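Local coordinates for cellulase (Uncultured bacterium, PDB 6XSO), which probably hydrolyses internal beta-1,4-glycosidic bonds of cellulose and related plant polysaccharides as a GH5_4 endoglucanase of broad specificity, at residues Lys277-Ser280 with Ala281-Asp285. Residues are numbered along the deposited sequence; the frame is centred on the assembly and turned at random.
Sequences KTIS and AIRTD
T278 caps the first turn of helix 279-298: its OG1 accepts from A281 N at 3.1 Å along a nearly straight N-H path (164°). With chi1 at 67°, OG1 is flanked by both backbone branches at CA and faces the amide of A281. The i to i+4 ladder starts at the cap residue itself, with I282 N bonding to T278 O (3.0 Å), and continues with R283 N to I279 O (2.9 Å). S280 O is gripped twice, by T284 N and, from the opposite face of its carbonyl plane, by T284 OG1, each at 3.1 Å. This helix is the crossover between strands 264-270 and 304-309 of the TIM barrel, and I279, I282 and R283 also touch helix 325-341 beside it. A salt bridge ties the residue preceding the cap to the second turn: K277, extended beyond CG, brings NZ within 2.7 Å of D285 OD2, on its syn side but 33° out of the carboxylate plane; NZ also bonds to T273 O. I279 CG1 lies over the centre of one face of the R283 guanidinium, 3.6 Å from CZ. Among the apolar contacts, I279 CD1 meets I282 CB at 4.1 Å, while K277 CB packs against I282 CG1 at 3.8 Å.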
ATOM      1  N   LYS A 277     -12.568 -15.479 -18.780  1.00 27.63           N
ATOM      2  CA  LYS A 277     -12.695 -16.550 -17.810  1.00 24.65           C
ATOM      3  C   LYS A 277     -14.133 -16.682 -17.330  1.00 26.34           C
ATOM      4  O   LYS A 277     -14.905 -15.715 -17.318  1.00 29.41           O
ATOM      5  CB  LYS A 277     -11.801 -16.293 -16.598  1.00 25.55           C
ATOM      6  CG  LYS A 277     -10.321 -16.282 -16.925  1.00 27.86           C
ATOM      7  CD  LYS A 277      -9.491 -16.050 -15.696  1.00 29.63           C
ATOM      8  CE  LYS A 277      -8.009 -15.966 -16.054  1.00 30.77           C
ATOM      9  NZ  LYS A 277      -7.176 -15.676 -14.857  1.00 39.41           N
ATOM     10  N   THR A 278     -14.471 -17.896 -16.914  1.00 28.54           N
ATOM     11  CA  THR A 278     -15.743 -18.125 -16.262  1.00 27.14           C
ATOM     12  C   THR A 278     -15.606 -17.765 -14.787  1.00 27.75           C
ATOM     13  O   THR A 278     -14.505 -17.711 -14.237  1.00 26.56           O
ATOM     14  CB  THR A 278     -16.133 -19.591 -16.336  1.00 32.68           C
ATOM     15  OG1 THR A 278     -15.204 -20.347 -15.543  1.00 32.15           O
ATOM     16  CG2 THR A 278     -16.130 -20.086 -17.787  1.00 33.02           C
ATOM     17  N   ILE A 279     -16.747 -17.532 -14.138  1.00 25.88           N
ATOM     18  CA  ILE A 279     -16.687 -17.177 -12.725  1.00 26.73           C
ATOM     19  C   ILE A 279     -16.125 -18.330 -11.898  1.00 24.87           C
ATOM     20  O   ILE A 279     -15.417 -18.102 -10.909  1.00 26.65           O
ATOM     21  CB  ILE A 279     -18.041 -16.664 -12.203  1.00 26.19           C
ATOM     22  CG1 ILE A 279     -17.885 -16.157 -10.761  1.00 23.70           C
ATOM     23  CG2 ILE A 279     -19.131 -17.748 -12.285  1.00 28.57           C
ATOM     24  CD1 ILE A 279     -16.866 -15.048 -10.544  1.00 24.14           C
ATOM     25  N   SER A 280     -16.382 -19.575 -12.303  1.00 28.42           N
ATOM     26  CA  SER A 280     -15.778 -20.698 -11.596  1.00 25.11           C
ATOM     27  C   SER A 280     -14.251 -20.633 -11.658  1.00 27.72           C
ATOM     28  O   SER A 280     -13.563 -20.830 -10.650  1.00 28.17           O
ATOM     29  CB  SER A 280     -16.287 -22.016 -12.169  1.00 30.09           C
ATOM     30  OG  SER A 280     -15.560 -23.093 -11.608  1.00 42.34           O
ATOM     31  N   ALA A 281     -13.701 -20.361 -12.840  1.00 25.67           N
ATOM     32  CA  ALA A 281     -12.253 -20.277 -12.967  1.00 27.98           C
ATOM     33  C   ALA A 281     -11.697 -19.116 -12.149  1.00 26.55           C
ATOM     34  O   ALA A 281     -10.606 -19.225 -11.562  1.00 25.71           O
ATOM     35  CB  ALA A 281     -11.874 -20.156 -14.444  1.00 27.69           C
ATOM     36  N   ILE A 282     -12.417 -17.986 -12.129  1.00 24.44           N
ATOM     37  CA  ILE A 282     -11.992 -16.810 -11.363  1.00 21.98           C
ATOM     38  C   ILE A 282     -11.920 -17.130  -9.877  1.00 22.13           C
ATOM     39  O   ILE A 282     -10.952 -16.769  -9.195  1.00 21.45           O
ATOM     40  CB  ILE A 282     -12.934 -15.619 -11.638  1.00 22.80           C
ATOM     41  CG1 ILE A 282     -12.750 -15.127 -13.074  1.00 25.09           C
ATOM     42  CG2 ILE A 282     -12.683 -14.473 -10.647  1.00 22.39           C
ATOM     43  CD1 ILE A 282     -13.928 -14.327 -13.632  1.00 26.71           C
ATOM     44  N   ARG A 283     -12.955 -17.797  -9.351  1.00 24.46           N
ATOM     45  CA  ARG A 283     -12.948 -18.180  -7.940  1.00 22.61           C
ATOM     46  C   ARG A 283     -11.763 -19.078  -7.622  1.00 23.49           C
ATOM     47  O   ARG A 283     -11.121 -18.928  -6.576  1.00 24.41           O
ATOM     48  CB  ARG A 283     -14.261 -18.869  -7.567  1.00 24.59           C
ATOM     49  CG  ARG A 283     -15.429 -17.914  -7.575  1.00 28.70           C
ATOM     50  CD  ARG A 283     -16.694 -18.587  -7.077  1.00 33.43           C
ATOM     51  NE  ARG A 283     -17.847 -17.709  -7.208  1.00 37.89           N
ATOM     52  CZ  ARG A 283     -18.951 -17.993  -7.902  1.00 37.11           C
ATOM     53  NH1 ARG A 283     -19.092 -19.151  -8.544  1.00 35.54           N
ATOM     54  NH2 ARG A 283     -19.923 -17.094  -7.933  1.00 36.02           N
ATOM     55  N   THR A 284     -11.457 -20.022  -8.514  1.00 26.44           N
ATOM     56  CA  THR A 284     -10.288 -20.873  -8.319  1.00 26.14           C
ATOM     57  C   THR A 284      -8.986 -20.075  -8.338  1.00 25.93           C
ATOM     58  O   THR A 284      -8.078 -20.335  -7.537  1.00 24.52           O
ATOM     59  CB  THR A 284     -10.282 -21.954  -9.401  1.00 25.80           C
ATOM     60  OG1 THR A 284     -11.473 -22.736  -9.272  1.00 30.07           O
ATOM     61  CG2 THR A 284      -9.063 -22.834  -9.257  1.00 31.45           C
ATOM     62  N   ASP A 285      -8.867 -19.108  -9.248  1.00 25.31           N
ATOM     63  CA  ASP A 285      -7.685 -18.261  -9.272  1.00 23.57           C
ATOM     64  C   ASP A 285      -7.551 -17.483  -7.969  1.00 20.14           C
ATOM     65  O   ASP A 285      -6.451 -17.322  -7.429  1.00 22.23           O
ATOM     66  CB  ASP A 285      -7.779 -17.250 -10.411  1.00 23.25           C
ATOM     67  CG  ASP A 285      -7.538 -17.846 -11.770  1.00 33.90           C
ATOM     68  OD1 ASP A 285      -6.953 -18.955 -11.885  1.00 35.47           O
ATOM     69  OD2 ASP A 285      -7.940 -17.173 -12.747  1.00 32.76           O
TER